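Local structure of enoyl-CoA hydratase/carnithine racemase (Magnetospirillum magneticum, 4NEK) at residues V48-I53 with R91-A96; A62-P67 with I103-T108; V116-G121 with G171-V176. The protein belongs to the crotonase superfamily and probably acts on acyl-CoA thioesters, perhaps as a delta(3)-delta(2)-enoyl-CoA isomerase. One frame throughout, in Å; residues are numbered along the deposited sequence.

Contacts 1 and 3 belong to one sheet. Contact 1 pairs strands 50-54 and 94-98 near the middle of the chain; contact 3 pairs the next strand, 115-118, with a short edge strand, 175-176. Their centres are about 17 Å apart, and they meet where Ala-96 O lies 3.0 Å from Tyr-117 N, a probable hydrogen bond. Contact 2 stands off the sheet, its centre about 21 Å from that of contact 1 and about 18 Å from that of contact 3, with nearest atoms about 8 and 5 Å away. Its segments follow strands 50-54 and 94-98 in the chain, and the N-H groups of Asn-64 and Ile-105 in it probably form the oxyanion hole, as in crotonase relatives.

Contact 1: residues V48-I53 with R91-A96; sequences VNVFLI and RKPVVA
Ile-53 and Val-94 meet methyl to methyl, CD1 to CG1 at 3.5 Å, on the face of the sheet that also carries Phe-51. The Phe-51 ring meets Val-94 CG2 obliquely, from CD2 at 4.1 Å, and Lys-92 CB likewise from CE2; it has Pro-93 O at its edge and stacks on Phe-39. On the other face Leu-52 CD1 reaches Val-95 CG1 at 3.9 Å, where helix 179-194 covers both residues together with Val-50. Beta-branched and leucine side chains suit strands buried on both faces like these.

Between the two faces runs parallel pairing. Phe-51 N donates to Pro-93 O almost straight (177° at the hydrogen), Val-95 N to Phe-51 O at 2.9 Å, and Ile-53 N to Val-95 O at 2.8 Å. Pro-93 has no N-H to give, which fits its place just before the strand; its ring packs on Met-157 of a second subunit.

At the polar edge Lys-92 has CG anti to its carbonyl carbon (chi1 -59°), and the chain beyond is extended, carrying NZ to Val-48 O at 2.7 Å. The amine also donates to Gly-42 O, and Val-48 O accepts from Arg-198 too. Two presumably cationic donors would polarise that carbonyl, and the buried lysine is paid for by carbonyl oxygens, tying the approaches to both strands together.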
ATOM      1  N   VAL C  48      13.148 -34.462 -12.759  1.00 33.66           N
ATOM      2  CA  VAL C  48      12.480 -33.423 -11.990  1.00 32.00           C
ATOM      3  C   VAL C  48      13.358 -32.186 -11.775  1.00 29.52           C
ATOM      4  O   VAL C  48      14.465 -32.288 -11.264  1.00 27.86           O
ATOM      5  CB  VAL C  48      12.114 -33.953 -10.634  1.00 31.35           C
ATOM      6  CG1 VAL C  48      11.583 -32.831  -9.758  1.00 34.67           C
ATOM      7  CG2 VAL C  48      11.079 -35.030 -10.796  1.00 32.03           C
ATOM      8  N   ASN C  49      12.842 -31.038 -12.179  1.00 27.98           N
ATOM      9  CA  ASN C  49      13.511 -29.785 -11.965  1.00 28.55           C
ATOM     10  C   ASN C  49      12.896 -28.932 -10.879  1.00 28.62           C
ATOM     11  O   ASN C  49      13.610 -28.144 -10.267  1.00 25.73           O
ATOM     12  CB  ASN C  49      13.478 -28.970 -13.239  1.00 31.23           C
ATOM     13  CG  ASN C  49      14.376 -29.544 -14.316  1.00 32.48           C
ATOM     14  OD1 ASN C  49      15.085 -30.523 -14.111  1.00 34.35           O
ATOM     15  ND2 ASN C  49      14.394 -28.893 -15.439  1.00 31.72           N
ATOM     16  N   VAL C  50      11.595 -29.101 -10.636  1.00 25.79           N
ATOM     17  CA  VAL C  50      10.867 -28.234  -9.742  1.00 25.18           C
ATOM     18  C   VAL C  50       9.767 -29.035  -9.073  1.00 24.15           C
ATOM     19  O   VAL C  50       9.180 -29.890  -9.713  1.00 25.26           O
ATOM     20  CB  VAL C  50      10.221 -27.106 -10.560  1.00 26.42           C
ATOM     21  CG1 VAL C  50       9.381 -26.187  -9.696  1.00 26.25           C
ATOM     22  CG2 VAL C  50      11.293 -26.295 -11.234  1.00 28.30           C
ATOM     23  N   PHE C  51       9.428 -28.680  -7.833  1.00 25.18           N
ATOM     24  CA  PHE C  51       8.233 -29.195  -7.151  1.00 25.64           C
ATOM     25  C   PHE C  51       7.094 -28.214  -7.176  1.00 25.81           C
ATOM     26  O   PHE C  51       7.290 -27.017  -7.059  1.00 24.50           O
ATOM     27  CB  PHE C  51       8.522 -29.444  -5.689  1.00 27.20           C
ATOM     28  CG  PHE C  51       9.528 -30.537  -5.436  1.00 26.30           C
ATOM     29  CD1 PHE C  51       9.113 -31.832  -5.310  1.00 26.49           C
ATOM     30  CD2 PHE C  51      10.870 -30.241  -5.257  1.00 25.02           C
ATOM     31  CE1 PHE C  51      10.032 -32.842  -5.064  1.00 28.22           C
ATOM     32  CE2 PHE C  51      11.787 -31.233  -4.998  1.00 25.91           C
ATOM     33  CZ  PHE C  51      11.381 -32.540  -4.925  1.00 26.82           C
ATOM     34  N   LEU C  52       5.896 -28.754  -7.250  1.00 27.05           N
ATOM     35  CA  LEU C  52       4.703 -27.959  -7.089  1.00 27.30           C
ATOM     36  C   LEU C  52       3.775 -28.615  -6.059  1.00 27.30           C
ATOM     37  O   LEU C  52       3.291 -29.702  -6.271  1.00 25.56           O
ATOM     38  CB  LEU C  52       3.985 -27.849  -8.409  1.00 27.36           C
ATOM     39  CG  LEU C  52       2.580 -27.262  -8.346  1.00 28.86           C
ATOM     40  CD1 LEU C  52       2.646 -25.847  -7.824  1.00 29.78           C
ATOM     41  CD2 LEU C  52       1.959 -27.230  -9.716  1.00 30.09           C
ATOM     42  N   ILE C  53       3.533 -27.929  -4.950  1.00 27.59           N
ATOM     43  CA  ILE C  53       2.712 -28.457  -3.882  1.00 29.97           C
ATOM     44  C   ILE C  53       1.346 -27.860  -3.898  1.00 27.67           C
ATOM     45  O   ILE C  53       1.214 -26.653  -3.876  1.00 27.38           O
ATOM     46  CB  ILE C  53       3.264 -28.081  -2.525  1.00 33.09           C
ATOM     47  CG1 ILE C  53       4.703 -28.493  -2.412  1.00 38.34           C
ATOM     48  CG2 ILE C  53       2.505 -28.769  -1.405  1.00 33.45           C
ATOM     49  CD1 ILE C  53       5.335 -27.774  -1.249  1.00 43.54           C
ATOM     50  N   ARG C  91      16.985 -28.825  -2.447  1.00 32.59           N
ATOM     51  CA  ARG C  91      17.880 -28.079  -3.335  1.00 34.61           C
ATOM     52  C   ARG C  91      17.133 -27.530  -4.538  1.00 30.71           C
ATOM     53  O   ARG C  91      17.444 -26.462  -5.052  1.00 31.14           O
ATOM     54  CB  ARG C  91      19.046 -28.969  -3.760  1.00 40.03           C
ATOM     55  CG  ARG C  91      19.921 -29.443  -2.591  1.00 45.75           C
ATOM     56  CD  ARG C  91      21.056 -28.470  -2.207  1.00 58.96           C
ATOM     57  NE  ARG C  91      21.922 -28.016  -3.322  1.00 70.31           N
ATOM     58  CZ  ARG C  91      23.113 -27.399  -3.221  1.00 71.50           C
ATOM     59  NH1 ARG C  91      23.746 -27.033  -4.332  1.00 67.90           N
ATOM     60  NH2 ARG C  91      23.690 -27.147  -2.045  1.00 74.57           N
ATOM     61  N   LYS C  92      16.133 -28.250  -4.988  1.00 28.16           N
ATOM     62  CA  LYS C  92      15.341 -27.807  -6.124  1.00 26.71           C
ATOM     63  C   LYS C  92      14.231 -26.853  -5.689  1.00 23.85           C
ATOM     64  O   LYS C  92      13.808 -26.858  -4.558  1.00 21.93           O
ATOM     65  CB  LYS C  92      14.736 -29.003  -6.875  1.00 27.08           C
ATOM     66  CG  LYS C  92      15.782 -29.970  -7.391  1.00 29.34           C
ATOM     67  CD  LYS C  92      15.197 -31.208  -8.111  1.00 30.15           C
ATOM     68  CE  LYS C  92      16.316 -32.172  -8.485  1.00 28.01           C
ATOM     69  NZ  LYS C  92      15.832 -33.382  -9.164  1.00 31.69           N
ATOM     70  N   PRO C  93      13.765 -26.044  -6.607  1.00 23.60           N
ATOM     71  CA  PRO C  93      12.747 -25.064  -6.297  1.00 23.87           C
ATOM     72  C   PRO C  93      11.419 -25.677  -5.973  1.00 22.43           C
ATOM     73  O   PRO C  93      11.094 -26.752  -6.471  1.00 20.90           O
ATOM     74  CB  PRO C  93      12.591 -24.258  -7.597  1.00 24.65           C
ATOM     75  CG  PRO C  93      13.798 -24.564  -8.411  1.00 25.68           C
ATOM     76  CD  PRO C  93      14.251 -25.931  -7.997  1.00 24.82           C
ATOM     77  N   VAL C  94      10.652 -24.944  -5.175  1.00 21.78           N
ATOM     78  CA  VAL C  94       9.381 -25.412  -4.655  1.00 22.89           C
ATOM     79  C   VAL C  94       8.355 -24.288  -4.798  1.00 23.03           C
ATOM     80  O   VAL C  94       8.564 -23.190  -4.338  1.00 21.29           O
ATOM     81  CB  VAL C  94       9.523 -25.761  -3.176  1.00 23.31           C
ATOM     82  CG1 VAL C  94       8.209 -26.226  -2.600  1.00 23.29           C
ATOM     83  CG2 VAL C  94      10.607 -26.816  -2.960  1.00 23.54           C
ATOM     84  N   VAL C  95       7.275 -24.580  -5.496  1.00 23.78           N
ATOM     85  CA  VAL C  95       6.201 -23.629  -5.706  1.00 22.65           C
ATOM     86  C   VAL C  95       4.977 -24.171  -5.011  1.00 21.53           C
ATOM     87  O   VAL C  95       4.748 -25.369  -5.052  1.00 22.86           O
ATOM     88  CB  VAL C  95       5.879 -23.540  -7.205  1.00 23.15           C
ATOM     89  CG1 VAL C  95       4.692 -22.596  -7.458  1.00 22.12           C
ATOM     90  CG2 VAL C  95       7.106 -23.083  -7.978  1.00 21.95           C
ATOM     91  N   ALA C  96       4.224 -23.320  -4.348  1.00 21.09           N
ATOM     92  CA  ALA C  96       3.009 -23.763  -3.694  1.00 22.17           C
ATOM     93  C   ALA C  96       1.817 -22.946  -4.123  1.00 21.68           C
ATOM     94  O   ALA C  96       1.959 -21.788  -4.436  1.00 20.02           O
ATOM     95  CB  ALA C  96       3.167 -23.644  -2.211  1.00 23.65           C
TER

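Contact 2: residues A62-P67 with I103-T108; sequences AGNDLP and IGIGST
Gly-63 brings its CA to 3.0 Å from Ile-103 O with no direct hydrogen bond crossing the contact, while Gly-104, at the N-cap with positive phi, turns the chain into helix 105-108.

Two separate reasons call for glycine at Gly-63. A side chain would clash with Ile-103 O across the contact, and the backbone angles (phi 86°, psi -163°) would by themselves jam it against the carbonyl oxygen of Ala-62. Ile-103 lays CB, at 3.6 Å, and CG2 against that same Ala-62 O; its CD1 comes only distantly to Ala-62 CB, at 4.5 Å, since Ala-62 turns its methyl away from this segment. Ile-105 offers CG2 to Gly-63 CA at 3.9 Å, because CG1 stands anti to the backbone N (chi1 -175°) and leads the longer branch away. Gly-106, which donates its N-H to Ile-103 O, is small for a reason as well, since a side chain there would strike Ile-103 N. Asn-64 anchors OD1 on Tyr-32 OH.

A water bridges the segments: it accepts from Asn-64 N at 3.1 Å and from Ile-105 N at 3.0 Å, with a weak bond from Asn-64 ND2. The two backbone N-H groups probably correspond, as in crotonase relatives, to the oxyanion hole that holds a thioester carbonyl. Because both of them grip the water, it plausibly occupies the place of a substrate oxygen. Ile-105 N sits at a helix start, whose dipole would probably strengthen its pull on an anionic oxygen.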
ATOM      1  N   ALA C  62      -5.451 -27.609   6.815  1.00 26.93           N
ATOM      2  CA  ALA C  62      -5.876 -27.140   8.104  1.00 24.89           C
ATOM      3  C   ALA C  62      -4.886 -27.460   9.223  1.00 25.59           C
ATOM      4  O   ALA C  62      -5.223 -27.339  10.364  1.00 24.41           O
ATOM      5  CB  ALA C  62      -7.217 -27.740   8.429  1.00 26.33           C
ATOM      6  N   GLY C  63      -3.668 -27.886   8.902  1.00 30.80           N
ATOM      7  CA  GLY C  63      -2.656 -28.117   9.888  1.00 32.63           C
ATOM      8  C   GLY C  63      -2.802 -29.503  10.414  1.00 34.25           C
ATOM      9  O   GLY C  63      -3.417 -30.343   9.792  1.00 31.34           O
ATOM     10  N   ASN C  64      -2.188 -29.762  11.557  1.00 35.77           N
ATOM     11  CA  ASN C  64      -2.246 -31.097  12.082  1.00 38.33           C
ATOM     12  C   ASN C  64      -3.622 -31.478  12.520  1.00 35.61           C
ATOM     13  O   ASN C  64      -4.357 -30.663  13.055  1.00 31.83           O
ATOM     14  CB  ASN C  64      -1.311 -31.260  13.242  1.00 40.26           C
ATOM     15  CG  ASN C  64       0.079 -31.541  12.770  1.00 47.13           C
ATOM     16  OD1 ASN C  64       0.380 -32.640  12.290  1.00 53.53           O
ATOM     17  ND2 ASN C  64       0.945 -30.555  12.895  1.00 49.92           N
ATOM     18  N   ASP C  65      -3.958 -32.738  12.287  1.00 34.34           N
ATOM     19  CA  ASP C  65      -5.166 -33.300  12.838  1.00 34.21           C
ATOM     20  C   ASP C  65      -5.023 -33.191  14.343  1.00 32.43           C
ATOM     21  O   ASP C  65      -4.030 -33.651  14.910  1.00 32.34           O
ATOM     22  CB  ASP C  65      -5.360 -34.747  12.303  1.00 40.94           C
ATOM     23  CG  ASP C  65      -6.645 -35.437  12.909  1.00 43.82           C
ATOM     24  OD1 ASP C  65      -6.750 -35.855  14.170  1.00 49.79           O
ATOM     25  OD2 ASP C  65      -7.579 -35.507  12.063  1.00 45.70           O
ATOM     26  N   LEU C  66      -5.982 -32.569  14.994  1.00 31.59           N
ATOM     27  CA  LEU C  66      -5.791 -32.220  16.402  1.00 34.69           C
ATOM     28  C   LEU C  66      -5.792 -33.429  17.376  1.00 32.59           C
ATOM     29  O   LEU C  66      -4.881 -33.558  18.205  1.00 26.50           O
ATOM     30  CB  LEU C  66      -6.815 -31.154  16.801  1.00 39.33           C
ATOM     31  CG  LEU C  66      -6.797 -30.789  18.275  1.00 48.49           C
ATOM     32  CD1 LEU C  66      -5.471 -30.118  18.630  1.00 49.21           C
ATOM     33  CD2 LEU C  66      -8.001 -29.925  18.628  1.00 50.23           C
ATOM     34  N   PRO C  67      -6.777 -34.341  17.249  1.00 32.56           N
ATOM     35  CA  PRO C  67      -6.738 -35.565  18.046  1.00 32.07           C
ATOM     36  C   PRO C  67      -5.428 -36.301  17.894  1.00 31.89           C
ATOM     37  O   PRO C  67      -4.804 -36.676  18.877  1.00 32.47           O
ATOM     38  CB  PRO C  67      -7.852 -36.402  17.445  1.00 33.88           C
ATOM     39  CG  PRO C  67      -8.824 -35.407  16.913  1.00 35.34           C
ATOM     40  CD  PRO C  67      -8.036 -34.203  16.495  1.00 33.87           C
ATOM     41  N   ILE C 103      -3.296 -23.507   7.813  1.00 29.17           N
ATOM     42  CA  ILE C 103      -3.214 -23.412   9.256  1.00 28.47           C
ATOM     43  C   ILE C 103      -2.074 -24.238   9.783  1.00 26.24           C
ATOM     44  O   ILE C 103      -1.772 -25.295   9.263  1.00 24.16           O
ATOM     45  CB  ILE C 103      -4.511 -23.860   9.906  1.00 30.81           C
ATOM     46  CG1 ILE C 103      -5.654 -22.981   9.408  1.00 31.70           C
ATOM     47  CG2 ILE C 103      -4.406 -23.791  11.433  1.00 31.51           C
ATOM     48  CD1 ILE C 103      -7.010 -23.482   9.855  1.00 30.93           C
ATOM     49  N   GLY C 104      -1.413 -23.690  10.799  1.00 25.88           N
ATOM     50  CA  GLY C 104      -0.274 -24.303  11.398  1.00 26.50           C
ATOM     51  C   GLY C 104       0.818 -24.499  10.406  1.00 29.40           C
ATOM     52  O   GLY C 104       1.320 -23.552   9.822  1.00 34.12           O
ATOM     53  N   ILE C 105       1.137 -25.760  10.161  1.00 32.03           N
ATOM     54  CA  ILE C 105       2.119 -26.147   9.157  1.00 34.53           C
ATOM     55  C   ILE C 105       1.695 -25.689   7.748  1.00 32.22           C
ATOM     56  O   ILE C 105       2.514 -25.408   6.903  1.00 32.02           O
ATOM     57  CB  ILE C 105       2.389 -27.673   9.239  1.00 38.49           C
ATOM     58  CG1 ILE C 105       3.494 -28.091   8.280  1.00 43.94           C
ATOM     59  CG2 ILE C 105       1.137 -28.481   8.928  1.00 40.70           C
ATOM     60  CD1 ILE C 105       4.820 -27.393   8.526  1.00 45.87           C
ATOM     61  N   GLY C 106       0.404 -25.586   7.510  1.00 34.83           N
ATOM     62  CA  GLY C 106      -0.079 -25.027   6.273  1.00 35.66           C
ATOM     63  C   GLY C 106       0.430 -23.613   6.030  1.00 33.70           C
ATOM     64  O   GLY C 106       0.624 -23.234   4.886  1.00 34.63           O
ATOM     65  N   SER C 107       0.659 -22.844   7.080  1.00 27.97           N
ATOM     66  CA  SER C 107       1.299 -21.549   6.944  1.00 26.29           C
ATOM     67  C   SER C 107       2.815 -21.595   7.110  1.00 27.43           C
ATOM     68  O   SER C 107       3.527 -20.905   6.376  1.00 26.15           O
ATOM     69  CB  SER C 107       0.738 -20.542   7.962  1.00 27.66           C
ATOM     70  OG  SER C 107      -0.456 -19.962   7.466  1.00 28.63           O
ATOM     71  N   THR C 108       3.319 -22.355   8.084  1.00 26.03           N
ATOM     72  CA  THR C 108       4.725 -22.209   8.510  1.00 27.39           C
ATOM     73  C   THR C 108       5.665 -22.898   7.559  1.00 27.18           C
ATOM     74  O   THR C 108       6.872 -22.687   7.596  1.00 26.06           O
ATOM     75  CB  THR C 108       4.978 -22.788   9.902  1.00 27.02           C
ATOM     76  OG1 THR C 108       4.599 -24.164   9.907  1.00 26.85           O
ATOM     77  CG2 THR C 108       4.170 -22.039  10.951  1.00 27.36           C
TER
HETATM   78  O   HOH W   1       0.062 -27.769  12.183  1.00 39.39           O

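Contact 3: residues V116-G121 with G171-V176; sequences VYAAPG and GLINGV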
ATOM      1  N   VAL C 116       4.938 -18.768  -4.003  1.00 21.04           N
ATOM      2  CA  VAL C 116       3.662 -19.134  -3.439  1.00 20.68           C
ATOM      3  C   VAL C 116       2.554 -18.232  -3.946  1.00 19.91           C
ATOM      4  O   VAL C 116       2.688 -17.019  -3.956  1.00 20.23           O
ATOM      5  CB  VAL C 116       3.707 -18.931  -1.937  1.00 22.01           C
ATOM      6  CG1 VAL C 116       2.384 -19.349  -1.328  1.00 24.04           C
ATOM      7  CG2 VAL C 116       4.829 -19.712  -1.308  1.00 20.65           C
ATOM      8  N   TYR C 117       1.470 -18.822  -4.412  1.00 21.32           N
ATOM      9  CA  TYR C 117       0.293 -18.066  -4.903  1.00 20.68           C
ATOM     10  C   TYR C 117      -0.844 -18.531  -4.057  1.00 20.07           C
ATOM     11  O   TYR C 117      -0.905 -19.698  -3.706  1.00 19.18           O
ATOM     12  CB  TYR C 117      -0.006 -18.338  -6.383  1.00 21.61           C
ATOM     13  CG  TYR C 117       1.154 -17.939  -7.206  1.00 23.66           C
ATOM     14  CD1 TYR C 117       1.322 -16.625  -7.650  1.00 23.02           C
ATOM     15  CD2 TYR C 117       2.196 -18.861  -7.419  1.00 26.64           C
ATOM     16  CE1 TYR C 117       2.477 -16.236  -8.328  1.00 25.48           C
ATOM     17  CE2 TYR C 117       3.350 -18.499  -8.113  1.00 28.20           C
ATOM     18  CZ  TYR C 117       3.496 -17.197  -8.570  1.00 27.55           C
ATOM     19  OH  TYR C 117       4.631 -16.908  -9.281  1.00 27.98           O
ATOM     20  N   ALA C 118      -1.754 -17.619  -3.763  1.00 19.10           N
ATOM     21  CA  ALA C 118      -2.883 -17.879  -2.910  1.00 18.84           C
ATOM     22  C   ALA C 118      -4.181 -17.417  -3.507  1.00 18.71           C
ATOM     23  O   ALA C 118      -4.215 -16.433  -4.226  1.00 19.88           O
ATOM     24  CB  ALA C 118      -2.686 -17.131  -1.619  1.00 20.73           C
ATOM     25  N   ALA C 119      -5.257 -18.123  -3.208  1.00 19.64           N
ATOM     26  CA  ALA C 119      -6.576 -17.727  -3.678  1.00 22.98           C
ATOM     27  C   ALA C 119      -7.138 -16.672  -2.777  1.00 25.57           C
ATOM     28  O   ALA C 119      -6.733 -16.572  -1.623  1.00 31.88           O
ATOM     29  CB  ALA C 119      -7.505 -18.901  -3.687  1.00 23.79           C
ATOM     30  N   PRO C 120      -8.061 -15.860  -3.284  1.00 30.03           N
ATOM     31  CA  PRO C 120      -8.698 -14.764  -2.547  1.00 31.09           C
ATOM     32  C   PRO C 120      -9.213 -15.146  -1.172  1.00 32.64           C
ATOM     33  O   PRO C 120      -8.996 -14.392  -0.206  1.00 35.76           O
ATOM     34  CB  PRO C 120      -9.862 -14.386  -3.444  1.00 31.94           C
ATOM     35  CG  PRO C 120      -9.340 -14.615  -4.796  1.00 32.32           C
ATOM     36  CD  PRO C 120      -8.471 -15.837  -4.697  1.00 32.68           C
ATOM     37  N   GLY C 121      -9.858 -16.287  -1.005  1.00 27.71           N
ATOM     38  CA  GLY C 121     -10.317 -16.564   0.381  1.00 27.19           C
ATOM     39  C   GLY C 121      -9.326 -17.195   1.366  1.00 24.72           C
ATOM     40  O   GLY C 121      -9.709 -17.651   2.430  1.00 24.56           O
ATOM     41  N   GLY C 171       5.500 -10.520   2.346  1.00 28.83           N
ATOM     42  CA  GLY C 171       6.332 -11.356   1.492  1.00 27.60           C
ATOM     43  C   GLY C 171       6.221 -12.858   1.750  1.00 28.38           C
ATOM     44  O   GLY C 171       7.088 -13.675   1.360  1.00 24.60           O
ATOM     45  N   LEU C 172       5.115 -13.244   2.350  1.00 28.74           N
ATOM     46  CA  LEU C 172       4.850 -14.655   2.529  1.00 27.26           C
ATOM     47  C   LEU C 172       4.370 -15.285   1.244  1.00 25.74           C
ATOM     48  O   LEU C 172       4.567 -16.460   1.025  1.00 24.80           O
ATOM     49  CB  LEU C 172       3.811 -14.848   3.619  1.00 27.86           C
ATOM     50  CG  LEU C 172       3.635 -16.261   4.121  1.00 29.65           C
ATOM     51  CD1 LEU C 172       4.893 -16.810   4.818  1.00 31.30           C
ATOM     52  CD2 LEU C 172       2.474 -16.274   5.085  1.00 30.49           C
ATOM     53  N   ILE C 173       3.701 -14.515   0.410  1.00 25.68           N
ATOM     54  CA  ILE C 173       3.207 -15.039  -0.883  1.00 24.69           C
ATOM     55  C   ILE C 173       3.583 -14.036  -1.953  1.00 25.38           C
ATOM     56  O   ILE C 173       3.753 -12.861  -1.644  1.00 27.56           O
ATOM     57  CB  ILE C 173       1.669 -15.225  -0.935  1.00 22.13           C
ATOM     58  CG1 ILE C 173       0.956 -13.892  -0.763  1.00 21.75           C
ATOM     59  CG2 ILE C 173       1.223 -16.187   0.131  1.00 22.69           C
ATOM     60  CD1 ILE C 173      -0.559 -14.032  -0.732  1.00 22.73           C
ATOM     61  N   ASN C 174       3.622 -14.484  -3.195  1.00 24.05           N
ATOM     62  CA  ASN C 174       3.933 -13.617  -4.270  1.00 24.01           C
ATOM     63  C   ASN C 174       2.697 -12.883  -4.735  1.00 27.01           C
ATOM     64  O   ASN C 174       2.813 -11.783  -5.285  1.00 35.28           O
ATOM     65  CB  ASN C 174       4.480 -14.400  -5.439  1.00 23.72           C
ATOM     66  CG  ASN C 174       5.856 -14.938  -5.174  1.00 22.88           C
ATOM     67  OD1 ASN C 174       6.846 -14.347  -5.547  1.00 27.84           O
ATOM     68  ND2 ASN C 174       5.918 -16.041  -4.512  1.00 20.64           N
ATOM     69  N   GLY C 175       1.520 -13.470  -4.602  1.00 24.31           N
ATOM     70  CA  GLY C 175       0.358 -12.845  -5.190  1.00 23.40           C
ATOM     71  C   GLY C 175      -0.914 -13.626  -5.025  1.00 22.84           C
ATOM     72  O   GLY C 175      -0.906 -14.760  -4.597  1.00 21.87           O
ATOM     73  N   VAL C 176      -2.015 -12.966  -5.320  1.00 22.10           N
ATOM     74  CA  VAL C 176      -3.304 -13.523  -5.161  1.00 23.44           C
ATOM     75  C   VAL C 176      -3.865 -13.825  -6.521  1.00 23.56           C
ATOM     76  O   VAL C 176      -3.822 -13.000  -7.375  1.00 25.99           O
ATOM     77  CB  VAL C 176      -4.208 -12.532  -4.453  1.00 26.20           C
ATOM     78  CG1 VAL C 176      -5.628 -13.088  -4.277  1.00 26.74           C
ATOM     79  CG2 VAL C 176      -3.622 -12.240  -3.087  1.00 28.23           C
TER
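Val-116 and Ala-118 are joined to the 171-176 segment by two backbone hydrogen bonds. Asn-174 N gives its hydrogen to Val-116 O at 2.8 Å, and Ala-118 N donates to Gly-175 O at 3.1 Å. CA-H contacts add to them, the shorter running from Val-176 CA to Ala-118 O at 3.2 Å. Gly-175 is almost fully extended and presents bare backbone to the Tyr-117 ring.

The aliphatic contacts gather on Ile-173. Its CG1 takes the crowded position between backbone N and carbonyl carbon (chi1 62°), which sends CG2 to Val-116 CG1 at 3.7 Å while CD1 reaches the small Ala-118 CB at 3.9 Å. Farther along, Val-176 CG1 lies 4.0 Å from Pro-120 CD, and helix 164-169 covers Ile-173 and Val-176.

The polar and aromatic side chains meet more loosely. Asn-174 CB approaches Tyr-117 CE1 obliquely at 4.0 Å, and the ring and amide planes are only 28° apart. Replacing Asn-174 by an alanine would probably strip the backbone of Val-116 of its amide neighbour and open a gap toward Arg-150 of a second subunit.

Gly-171, whose positive phi ends helix 164-169 in a Schellman motif, offers its carbonyl to Arg-150 of the second subunit, and Asn-174 O accepts from Arg-151 there; Pro-120 packs on Phe-162 of a third subunit. The arrangement is a short, weakly bonded parallel pairing, resting on Ala-118 opposite Val-176, at the border of the crotonase sheet, where one of the chain's two outermost strands, 175-176, adjoins 115-118 at an interface of the six-chain assembly.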